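Local coordinates for serine-rich Repeat Adhesion Glycoprotein (Srr1) (Streptococcus agalactiae, PDB 4MBO), which binds fibrinogen as a serine-rich repeat glycoprotein adhesin, consistent with a role in attaching the bacterium to its host, at residues A[208-213]-A[269-275]; A[51-57]-A[105-111]; A[128-134]-A[240-245]. One frame throughout, in Å; residues are numbered along the deposited sequence.

Interaction 1. Residues A[208-213]-A[269-275]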
loop_
_atom_site.group_PDB
_atom_site.type_symbol
_atom_site.label_atom_id
_atom_site.label_comp_id
_atom_site.label_asym_id
_atom_site.label_seq_id
_atom_site.Cartn_x
_atom_site.Cartn_y
_atom_site.Cartn_z
ATOM N N ASN A 208 4.834 15.283 -29.384
ATOM C CA ASN A 208 5.155 14.031 -28.712
ATOM C C ASN A 208 4.245 13.773 -27.515
ATOM O O ASN A 208 3.619 14.693 -26.961
ATOM C CB ASN A 208 6.593 14.053 -28.165
ATOM C CG ASN A 208 7.663 13.917 -29.226
ATOM O OD1 ASN A 208 7.383 13.649 -30.394
ATOM N ND2 ASN A 208 8.905 14.059 -28.805
ATOM N N LEU A 209 4.251 12.521 -27.081
ATOM C CA LEU A 209 3.644 12.134 -25.813
ATOM C C LEU A 209 4.623 12.542 -24.679
ATOM O O LEU A 209 5.834 12.336 -24.785
ATOM C CB LEU A 209 3.425 10.638 -25.780
ATOM C CG LEU A 209 2.371 10.100 -26.751
ATOM C CD1 LEU A 209 2.653 8.609 -27.028
ATOM C CD2 LEU A 209 0.974 10.324 -26.201
ATOM N N TYR A 210 4.069 13.143 -23.640
ATOM C CA TYR A 210 4.791 13.552 -22.435
ATOM C C TYR A 210 4.069 13.029 -21.197
ATOM O O TYR A 210 2.873 12.729 -21.220
ATOM C CB TYR A 210 4.888 15.080 -22.284
ATOM C CG TYR A 210 5.687 15.821 -23.289
ATOM C CD1 TYR A 210 5.137 16.140 -24.531
ATOM C CD2 TYR A 210 6.975 16.287 -23.010
ATOM C CE1 TYR A 210 5.854 16.849 -25.470
ATOM C CE2 TYR A 210 7.707 16.981 -23.968
ATOM C CZ TYR A 210 7.132 17.269 -25.188
ATOM O OH TYR A 210 7.795 17.976 -26.169
ATOM N N THR A 211 4.836 12.881 -20.124
ATOM C CA THR A 211 4.274 12.642 -18.787
ATOM C C THR A 211 4.683 13.789 -17.876
ATOM O O THR A 211 5.857 14.106 -17.758
ATOM C CB THR A 211 4.661 11.298 -18.199
ATOM O OG1 THR A 211 3.901 10.288 -18.846
ATOM C CG2 THR A 211 4.405 11.251 -16.695
ATOM N N ILE A 212 3.673 14.471 -17.314
ATOM C CA ILE A 212 3.879 15.526 -16.371
ATOM C C ILE A 212 3.413 14.991 -15.001
ATOM O O ILE A 212 2.336 14.379 -14.869
ATOM C CB ILE A 212 3.030 16.770 -16.664
ATOM C CG1 ILE A 212 3.104 17.214 -18.142
ATOM C CG2 ILE A 212 3.411 17.881 -15.691
ATOM C CD1 ILE A 212 4.471 17.328 -18.689
ATOM N N ILE A 213 4.245 15.225 -13.994
ATOM C CA ILE A 213 3.934 14.873 -12.605
ATOM C C ILE A 213 3.976 16.189 -11.846
ATOM O O ILE A 213 4.971 16.932 -11.904
ATOM C CB ILE A 213 4.940 13.871 -12.052
ATOM C CG1 ILE A 213 4.749 12.527 -12.802
ATOM C CG2 ILE A 213 4.759 13.697 -10.544
ATOM C CD1 ILE A 213 5.910 11.586 -12.701
ATOM N N ILE A 269 7.496 17.812 -12.802
ATOM C CA ILE A 269 8.492 16.956 -13.464
ATOM C C ILE A 269 7.887 16.661 -14.842
ATOM O O ILE A 269 6.714 16.258 -14.951
ATOM C CB ILE A 269 8.720 15.654 -12.684
ATOM C CG1 ILE A 269 9.529 15.960 -11.431
ATOM C CG2 ILE A 269 9.411 14.590 -13.534
ATOM C CD1 ILE A 269 9.564 14.822 -10.433
ATOM N N THR A 270 8.664 16.895 -15.904
ATOM C CA THR A 270 8.204 16.709 -17.258
ATOM C C THR A 270 9.122 15.739 -17.986
ATOM O O THR A 270 10.326 15.962 -18.105
ATOM C CB THR A 270 8.218 18.053 -18.040
ATOM O OG1 THR A 270 7.371 19.008 -17.366
ATOM C CG2 THR A 270 7.702 17.859 -19.449
ATOM N N ILE A 271 8.542 14.634 -18.441
ATOM C CA ILE A 271 9.231 13.580 -19.176
ATOM C C ILE A 271 8.743 13.546 -20.607
ATOM O O ILE A 271 7.568 13.300 -20.845
ATOM C CB ILE A 271 8.955 12.191 -18.562
ATOM C CG1 ILE A 271 9.441 12.172 -17.117
ATOM C CG2 ILE A 271 9.677 11.118 -19.355
ATOM C CD1 ILE A 271 8.833 11.049 -16.273
ATOM N N ASP A 272 9.658 13.766 -21.559
ATOM C CA ASP A 272 9.370 13.669 -23.001
ATOM C C ASP A 272 9.607 12.204 -23.405
ATOM O O ASP A 272 10.720 11.690 -23.239
ATOM C CB ASP A 272 10.369 14.560 -23.741
ATOM C CG ASP A 272 10.178 14.609 -25.242
ATOM O OD1 ASP A 272 9.367 13.863 -25.841
ATOM O OD2 ASP A 272 10.942 15.436 -25.855
ATOM N N TRP A 273 8.567 11.533 -23.887
ATOM C CA TRP A 273 8.706 10.137 -24.326
ATOM C C TRP A 273 9.379 9.997 -25.694
ATOM O O TRP A 273 9.616 8.883 -26.155
ATOM C CB TRP A 273 7.392 9.392 -24.244
ATOM C CG TRP A 273 6.881 9.297 -22.839
ATOM C CD1 TRP A 273 5.746 9.874 -22.356
ATOM C CD2 TRP A 273 7.466 8.566 -21.742
ATOM N NE1 TRP A 273 5.579 9.543 -21.033
ATOM C CE2 TRP A 273 6.656 8.793 -20.619
ATOM C CE3 TRP A 273 8.625 7.800 -21.589
ATOM C CZ2 TRP A 273 6.940 8.245 -19.363
ATOM C CZ3 TRP A 273 8.917 7.266 -20.321
ATOM C CH2 TRP A 273 8.071 7.485 -19.245
ATOM N N LYS A 274 9.646 11.127 -26.325
ATOM C CA LYS A 274 10.453 11.166 -27.573
ATOM C C LYS A 274 9.802 10.482 -28.755
ATOM O O LYS A 274 10.501 10.056 -29.712
ATOM C CB LYS A 274 11.832 10.567 -27.359
ATOM C CG LYS A 274 12.605 11.111 -26.185
ATOM C CD LYS A 274 13.991 10.502 -26.174
ATOM C CE LYS A 274 14.714 10.717 -24.866
ATOM N NZ LYS A 274 14.856 12.140 -24.444
ATOM N N THR A 275 8.480 10.413 -28.720
ATOM C CA THR A 275 7.674 9.809 -29.782
ATOM C C THR A 275 6.253 10.233 -29.653
ATOM O O THR A 275 5.832 10.670 -28.579
ATOM C CB THR A 275 7.730 8.254 -29.744
ATOM O OG1 THR A 275 6.973 7.710 -30.851
ATOM C CG2 THR A 275 7.197 7.723 -28.421
HETATM O O HOH W 1 10.449 17.613 -27.139
#

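Interaction 2. Residues A[51-57]-A[105-111]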
loop_
_atom_site.group_PDB
_atom_site.type_symbol
_atom_site.label_atom_id
_atom_site.label_comp_id
_atom_site.label_asym_id
_atom_site.label_seq_id
_atom_site.Cartn_x
_atom_site.Cartn_y
_atom_site.Cartn_z
ATOM N N ILE A 51 -5.116 -13.824 31.459
ATOM C CA ILE A 51 -4.011 -14.739 31.767
ATOM C C ILE A 51 -3.640 -14.541 33.253
ATOM O O ILE A 51 -3.505 -13.397 33.729
ATOM C CB ILE A 51 -2.820 -14.573 30.777
ATOM C CG1 ILE A 51 -1.777 -15.653 31.033
ATOM C CG2 ILE A 51 -2.186 -13.185 30.849
ATOM C CD1 ILE A 51 -0.802 -15.821 29.894
ATOM N N ALA A 52 -3.550 -15.634 34.004
ATOM C CA ALA A 52 -3.279 -15.542 35.452
ATOM C C ALA A 52 -1.965 -14.855 35.789
ATOM O O ALA A 52 -1.897 -14.005 36.688
ATOM C CB ALA A 52 -3.323 -16.929 36.069
ATOM N N SER A 53 -0.908 -15.251 35.109
ATOM C CA SER A 53 0.375 -14.634 35.329
ATOM C C SER A 53 1.290 -14.936 34.168
ATOM O O SER A 53 1.086 -15.906 33.443
ATOM C CB SER A 53 1.004 -15.108 36.640
ATOM O OG SER A 53 1.544 -16.405 36.507
ATOM N N VAL A 54 2.288 -14.082 33.991
ATOM C CA VAL A 54 3.267 -14.227 32.939
ATOM C C VAL A 54 4.668 -13.900 33.448
ATOM O O VAL A 54 4.821 -13.357 34.537
ATOM C CB VAL A 54 2.968 -13.275 31.763
ATOM C CG1 VAL A 54 1.549 -13.496 31.256
ATOM C CG2 VAL A 54 3.182 -11.813 32.169
ATOM N N ASN A 55 5.673 -14.283 32.669
ATOM C CA ASN A 55 7.069 -13.963 32.939
ATOM C C ASN A 55 7.562 -12.975 31.906
ATOM O O ASN A 55 7.111 -13.011 30.751
ATOM C CB ASN A 55 7.946 -15.207 32.876
ATOM C CG ASN A 55 7.671 -16.162 34.007
ATOM O OD1 ASN A 55 7.527 -15.742 35.159
ATOM N ND2 ASN A 55 7.620 -17.452 33.700
ATOM N N GLU A 56 8.477 -12.101 32.325
ATOM C CA GLU A 56 9.102 -11.134 31.481
ATOM C C GLU A 56 9.720 -11.882 30.320
ATOM O O GLU A 56 10.463 -12.856 30.514
ATOM C CB GLU A 56 10.223 -10.323 32.207
ATOM C CG GLU A 56 10.937 -9.351 31.252
ATOM C CD GLU A 56 12.040 -8.479 31.896
ATOM O OE1 GLU A 56 12.321 -8.650 33.090
ATOM O OE2 GLU A 56 12.657 -7.645 31.168
ATOM N N GLY A 57 9.411 -11.434 29.126
ATOM C CA GLY A 57 9.997 -12.018 27.926
ATOM C C GLY A 57 9.189 -13.128 27.313
ATOM O O GLY A 57 9.527 -13.585 26.212
ATOM N N THR A 105 5.331 -9.444 23.399
ATOM C CA THR A 105 6.251 -9.846 24.451
ATOM C C THR A 105 5.895 -9.159 25.766
ATOM O O THR A 105 5.821 -7.921 25.822
ATOM C CB THR A 105 7.687 -9.494 24.059
ATOM O OG1 THR A 105 7.995 -10.085 22.780
ATOM C CG2 THR A 105 8.690 -10.004 25.123
ATOM N N TRP A 106 5.654 -9.956 26.806
ATOM C CA TRP A 106 5.279 -9.431 28.105
ATOM C C TRP A 106 6.426 -8.656 28.771
ATOM O O TRP A 106 7.590 -9.072 28.734
ATOM C CB TRP A 106 4.839 -10.550 29.037
ATOM C CG TRP A 106 3.639 -11.293 28.552
ATOM C CD1 TRP A 106 3.617 -12.531 28.014
ATOM C CD2 TRP A 106 2.280 -10.816 28.530
ATOM N NE1 TRP A 106 2.339 -12.859 27.640
ATOM C CE2 TRP A 106 1.491 -11.844 28.024
ATOM C CE3 TRP A 106 1.658 -9.624 28.947
ATOM C CZ2 TRP A 106 0.086 -11.719 27.882
ATOM C CZ3 TRP A 106 0.272 -9.490 28.813
ATOM C CH2 TRP A 106 -0.494 -10.529 28.263
ATOM N N THR A 107 6.073 -7.581 29.442
ATOM C CA THR A 107 7.062 -6.752 30.126
ATOM C C THR A 107 7.382 -7.201 31.554
ATOM O O THR A 107 6.732 -8.067 32.138
ATOM C CB THR A 107 6.547 -5.313 30.215
ATOM O OG1 THR A 107 5.352 -5.311 31.018
ATOM C CG2 THR A 107 6.298 -4.709 28.851
ATOM N N ARG A 108 8.414 -6.586 32.137
ATOM C CA ARG A 108 8.758 -6.829 33.528
ATOM C C ARG A 108 7.554 -6.421 34.387
ATOM O O ARG A 108 7.145 -7.145 35.288
ATOM C CB ARG A 108 10.018 -6.013 33.916
ATOM C CG ARG A 108 10.537 -6.257 35.319
ATOM C CD ARG A 108 11.979 -5.743 35.537
ATOM N NE ARG A 108 12.895 -6.209 34.478
ATOM C CZ ARG A 108 13.690 -5.442 33.729
ATOM N NH1 ARG A 108 13.856 -4.140 33.969
ATOM N NH2 ARG A 108 14.428 -6.013 32.796
ATOM N N TYR A 109 6.960 -5.283 34.054
ATOM C CA TYR A 109 5.783 -4.812 34.808
ATOM C C TYR A 109 4.676 -5.874 34.788
ATOM O O TYR A 109 4.106 -6.224 35.822
ATOM C CB TYR A 109 5.271 -3.488 34.268
ATOM C CG TYR A 109 3.900 -3.126 34.853
ATOM C CD1 TYR A 109 3.774 -2.720 36.175
ATOM C CD2 TYR A 109 2.746 -3.226 34.087
ATOM C CE1 TYR A 109 2.546 -2.400 36.715
ATOM C CE2 TYR A 109 1.510 -2.900 34.618
ATOM C CZ TYR A 109 1.414 -2.487 35.943
ATOM O OH TYR A 109 0.189 -2.164 36.529
ATOM N N ALA A 110 4.398 -6.424 33.604
ATOM C CA ALA A 110 3.381 -7.457 33.519
ATOM C C ALA A 110 3.672 -8.661 34.402
ATOM O O ALA A 110 2.762 -9.244 34.944
ATOM C CB ALA A 110 3.194 -7.909 32.067
ATOM N N SER A 111 4.950 -9.052 34.515
ATOM C CA SER A 111 5.341 -10.212 35.318
ATOM C C SER A 111 5.093 -10.039 36.833
ATOM O O SER A 111 5.100 -11.021 37.559
ATOM C CB SER A 111 6.822 -10.601 35.061
ATOM O OG SER A 111 7.744 -9.635 35.581
HETATM O O HOH W 2 2.314 -11.794 35.898
HETATM O O HOH W 3 4.248 -13.789 37.228
#

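Interaction 3. Residues A[128-134]-A[240-245]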
loop_
_atom_site.group_PDB
_atom_site.type_symbol
_atom_site.label_atom_id
_atom_site.label_comp_id
_atom_site.label_asym_id
_atom_site.label_seq_id
_atom_site.Cartn_x
_atom_site.Cartn_y
_atom_site.Cartn_z
ATOM N N GLN A 128 -1.325 -5.508 0.072
ATOM C CA GLN A 128 -1.248 -5.005 -1.303
ATOM C C GLN A 128 -0.204 -5.661 -2.170
ATOM O O GLN A 128 -0.219 -5.486 -3.411
ATOM C CB GLN A 128 -1.089 -3.461 -1.318
ATOM C CG GLN A 128 0.236 -2.933 -0.766
ATOM C CD GLN A 128 0.364 -1.438 -0.909
ATOM O OE1 GLN A 128 -0.650 -0.711 -0.993
ATOM N NE2 GLN A 128 1.593 -0.951 -0.918
ATOM N N ARG A 129 0.737 -6.368 -1.537
ATOM C CA ARG A 129 1.770 -7.093 -2.276
ATOM C C ARG A 129 1.294 -8.483 -2.698
ATOM O O ARG A 129 1.885 -9.079 -3.592
ATOM C CB ARG A 129 3.006 -7.214 -1.389
ATOM C CG ARG A 129 3.705 -5.878 -1.162
ATOM C CD ARG A 129 4.439 -5.786 0.166
ATOM N NE ARG A 129 3.468 -5.662 1.280
ATOM C CZ ARG A 129 3.668 -4.962 2.392
ATOM N NH1 ARG A 129 2.701 -4.878 3.309
ATOM N NH2 ARG A 129 4.812 -4.327 2.591
ATOM N N ILE A 130 0.264 -8.986 -2.026
ATOM C CA ILE A 130 -0.296 -10.332 -2.237
ATOM C C ILE A 130 -1.564 -10.245 -3.073
ATOM O O ILE A 130 -1.652 -10.893 -4.113
ATOM C CB ILE A 130 -0.554 -11.014 -0.898
ATOM C CG1 ILE A 130 0.755 -11.090 -0.078
ATOM C CG2 ILE A 130 -1.157 -12.404 -1.096
ATOM C CD1 ILE A 130 1.827 -11.898 -0.745
ATOM N N ILE A 131 -2.547 -9.464 -2.630
ATOM C CA ILE A 131 -3.761 -9.185 -3.421
ATOM C C ILE A 131 -3.431 -7.847 -4.074
ATOM O O ILE A 131 -3.910 -6.800 -3.658
ATOM C CB ILE A 131 -5.010 -9.100 -2.554
ATOM C CG1 ILE A 131 -5.159 -10.364 -1.709
ATOM C CG2 ILE A 131 -6.254 -8.894 -3.408
ATOM C CD1 ILE A 131 -6.248 -10.289 -0.676
ATOM N N SER A 132 -2.620 -7.928 -5.120
ATOM C CA SER A 132 -2.092 -6.757 -5.795
ATOM C C SER A 132 -2.933 -6.246 -6.973
ATOM O O SER A 132 -2.592 -5.238 -7.604
ATOM C CB SER A 132 -0.679 -7.069 -6.229
ATOM O OG SER A 132 -0.736 -8.128 -7.152
ATOM N N LYS A 133 -3.990 -6.982 -7.311
ATOM C CA LYS A 133 -4.921 -6.599 -8.358
ATOM C C LYS A 133 -6.356 -6.660 -7.875
ATOM O O LYS A 133 -6.706 -7.447 -6.989
ATOM C CB LYS A 133 -4.774 -7.520 -9.586
ATOM C CG LYS A 133 -3.453 -7.409 -10.313
ATOM C CD LYS A 133 -3.376 -8.410 -11.464
ATOM C CE LYS A 133 -1.999 -8.510 -12.081
ATOM N NZ LYS A 133 -2.004 -9.461 -13.243
ATOM N N THR A 134 -7.214 -5.875 -8.503
ATOM C CA THR A 134 -8.637 -5.884 -8.181
ATOM C C THR A 134 -9.193 -7.297 -8.383
ATOM O O THR A 134 -8.830 -7.976 -9.334
ATOM C CB THR A 134 -9.368 -4.917 -9.107
ATOM O OG1 THR A 134 -8.955 -3.568 -8.801
ATOM C CG2 THR A 134 -10.839 -5.028 -8.982
ATOM N N LEU A 240 2.098 -5.654 -14.870
ATOM C CA LEU A 240 1.747 -4.599 -13.937
ATOM C C LEU A 240 0.643 -5.032 -12.968
ATOM O O LEU A 240 -0.311 -5.728 -13.352
ATOM C CB LEU A 240 1.262 -3.360 -14.679
ATOM C CG LEU A 240 2.286 -2.715 -15.618
ATOM C CD1 LEU A 240 1.582 -1.597 -16.368
ATOM C CD2 LEU A 240 3.508 -2.179 -14.898
ATOM N N THR A 241 0.783 -4.609 -11.721
ATOM C CA THR A 241 -0.248 -4.832 -10.711
ATOM C C THR A 241 -1.058 -3.530 -10.576
ATOM O O THR A 241 -0.706 -2.490 -11.147
ATOM C CB THR A 241 0.388 -5.177 -9.338
ATOM O OG1 THR A 241 1.169 -4.050 -8.885
ATOM C CG2 THR A 241 1.214 -6.426 -9.449
ATOM N N ASP A 242 -2.143 -3.564 -9.814
ATOM C CA ASP A 242 -2.946 -2.391 -9.563
ATOM C C ASP A 242 -2.452 -1.651 -8.301
ATOM O O ASP A 242 -2.593 -0.430 -8.174
ATOM C CB ASP A 242 -4.422 -2.789 -9.416
ATOM C CG ASP A 242 -5.017 -3.439 -10.684
ATOM O OD1 ASP A 242 -4.609 -3.062 -11.820
ATOM O OD2 ASP A 242 -5.883 -4.318 -10.537
ATOM N N SER A 243 -1.887 -2.384 -7.330
ATOM C CA SER A 243 -1.340 -1.718 -6.137
ATOM C C SER A 243 -0.023 -1.026 -6.407
ATOM O O SER A 243 0.355 -0.124 -5.673
ATOM C CB SER A 243 -1.084 -2.714 -5.006
ATOM O OG SER A 243 -0.007 -3.555 -5.365
ATOM N N MET A 244 0.677 -1.461 -7.456
ATOM C CA MET A 244 1.971 -0.940 -7.817
ATOM C C MET A 244 3.066 -1.297 -6.822
ATOM O O MET A 244 4.183 -0.822 -6.949
ATOM C CB MET A 244 1.920 0.567 -8.081
ATOM C CG MET A 244 0.766 0.975 -8.950
ATOM S SD MET A 244 0.959 2.655 -9.572
ATOM C CE MET A 244 -0.633 2.884 -10.338
ATOM N N ASP A 245 2.757 -2.159 -5.849
ATOM C CA ASP A 245 3.767 -2.607 -4.887
ATOM C C ASP A 245 4.229 -3.970 -5.334
ATOM O O ASP A 245 3.644 -4.992 -4.983
ATOM C CB ASP A 245 3.205 -2.667 -3.480
ATOM C CG ASP A 245 4.306 -2.740 -2.412
ATOM O OD1 ASP A 245 5.483 -2.989 -2.792
ATOM O OD2 ASP A 245 3.997 -2.597 -1.210
HETATM O O HOH W 4 3.289 -7.717 -5.581
HETATM O O HOH W 5 -8.353 -1.977 -10.944
#

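Interaction 1. Residues A[208-213]-A[269-275]
A chi1 of -178°, which swings Asp272 CG to the side opposite the backbone N, carries the carboxylate over to Tyr210 and Asn208, while Trp273, CG beside its backbone N (chi1 -63°), sends its indole to Thr211. Asp272 OD1 lies over one face of the Tyr210 ring, with ring and carboxylate planes 26° apart. Asn208 ND2 donates to Asp272 OD1 (3.0 Å) on its syn lone pair, and Lys274 N, which meets that oxygen from above the carboxylate plane, closes an Asx turn. A water joins Asp272 OD2 to Tyr210 OH; with the two donors on OD1 it would restrict the carboxylate's rotation. On the other face, Trp273 NE1 donates to Thr211 OG1 at 2.9 Å, nearly in the indole plane; OG1 also bonds to Thr300 O. From there an antiparallel ladder runs on through the hydrogen-bonded pairs Thr211–Ile271 and Ile213–Ile269, and Ile212 CD1 abuts Thr270 CG2 at a tight 3.4 Å. Trp273 N to Leu209 O and Leu209 N to Thr275 O (2.9 Å) carry the pairing past the ladder. In this C-terminal adhesin region, strand 210-215 lies between 269-272 and 295-302; Thr211, Ile213 and Trp273 pack on strand 186-202, and Trp273 stacks on Tyr284.

Interaction 2. Residues A[51-57]-A[105-111]
Val54 lays its CG1 methyl over one face of the Trp106 indole, 3.7 Å from the centroid of the five-membered ring and 11° off the normal, a CH-pi contact. With CG1 anti to the carbonyl carbon (chi1 -55°), Val54 CG2 falls between backbone N and carbonyl carbon and faces Trp106 CG as well as Ala110 CB (3.9 Å from the latter). Farther along the ring, Ile51 CG2 approaches Trp106 CZ2 at 4.0 Å. Trp106 NE1 is buried without a polar partner. These residues close one end of the bacterial Ig domain, where the loop joining strands 43-51 and 59-64 crosses the end of strand 101-106 and the short helix 108-111. Thr107 is the N-cap of that helix: its OG1 accepts from Ala110 N and also bonds to Leu89 O. Gly57 N donates almost straight to Trp106 O (3.0 Å), and its positive phi suits glycine. One water accepts from Val54 N and lies 2.8 Å from Ala110 O. At the solvent-exposed edge, Glu56 and Arg108 run side by side. Arg108 NE donates to Glu56 OE1 at 2.9 Å in a salt bridge, from above the carboxylate plane, with the two flat groups 62° apart.

Interaction 3. Residues A[128-134]-A[240-245]
Two irregular loops meet here in a largely polar contact at the junction between the bacterial Ig domain and the C-terminal adhesin region; the centre of the contact lies about 8 Å from the centre of the chain. Ser132 O is gripped by two consecutive amides: Asp242 N arrives at 2.8 Å in the carbonyl plane, Ser243 N at 3.0 Å and tilted 29° from it. In the reverse direction, Asp242 OD2 accepts Thr134 N on its anti lone pair (2.9 Å). At the other end, Ser243 OG donates to Gln128 O at 2.8 Å while accepting from Asp245 N in an ST turn. The Gln128 chain, extended beyond CG (chi2 176°), carries NE2 to Asp245 OD2 at 2.9 Å, with amide and carboxylate planes perpendicular. Arg129 runs alongside the same carboxylate in a long salt bridge, Arg129 NE to Asp245 OD2 4.0 Å, with no N-H aimed at it; the firmer salt bridge of Arg129 NE is to Asp127. A water donates to both Arg129 O and Asp245 O. Asp245 OD2 also pairs with Lys179, and Asp242 OD1 with Arg174. Both residues belong to strand 169-181, on which Gln128, Met244 and Asp245 pack, whereas Ile131 turns to strand 139-145.

From the N terminus, interaction 2 comes first: residues 51-57 and 105-111 join the loop after strand 43-51 to the end of strand 101-106 within the Ig domain, a loop complete before either other contact opens. Interaction 3 starts at 128-134 but finds its partner only at 240-245, so its long loop passes from the Ig domain into the adhesin region. Within that span the chain enters 208-213, whose partner 269-275 lies beyond 245; interactions 1 and 3 therefore cross. Interaction 1 pairs neighbouring strands of the adhesin region, its centre about 59 Å from that of interaction 2, while interaction 3 ties the two regions together near the middle.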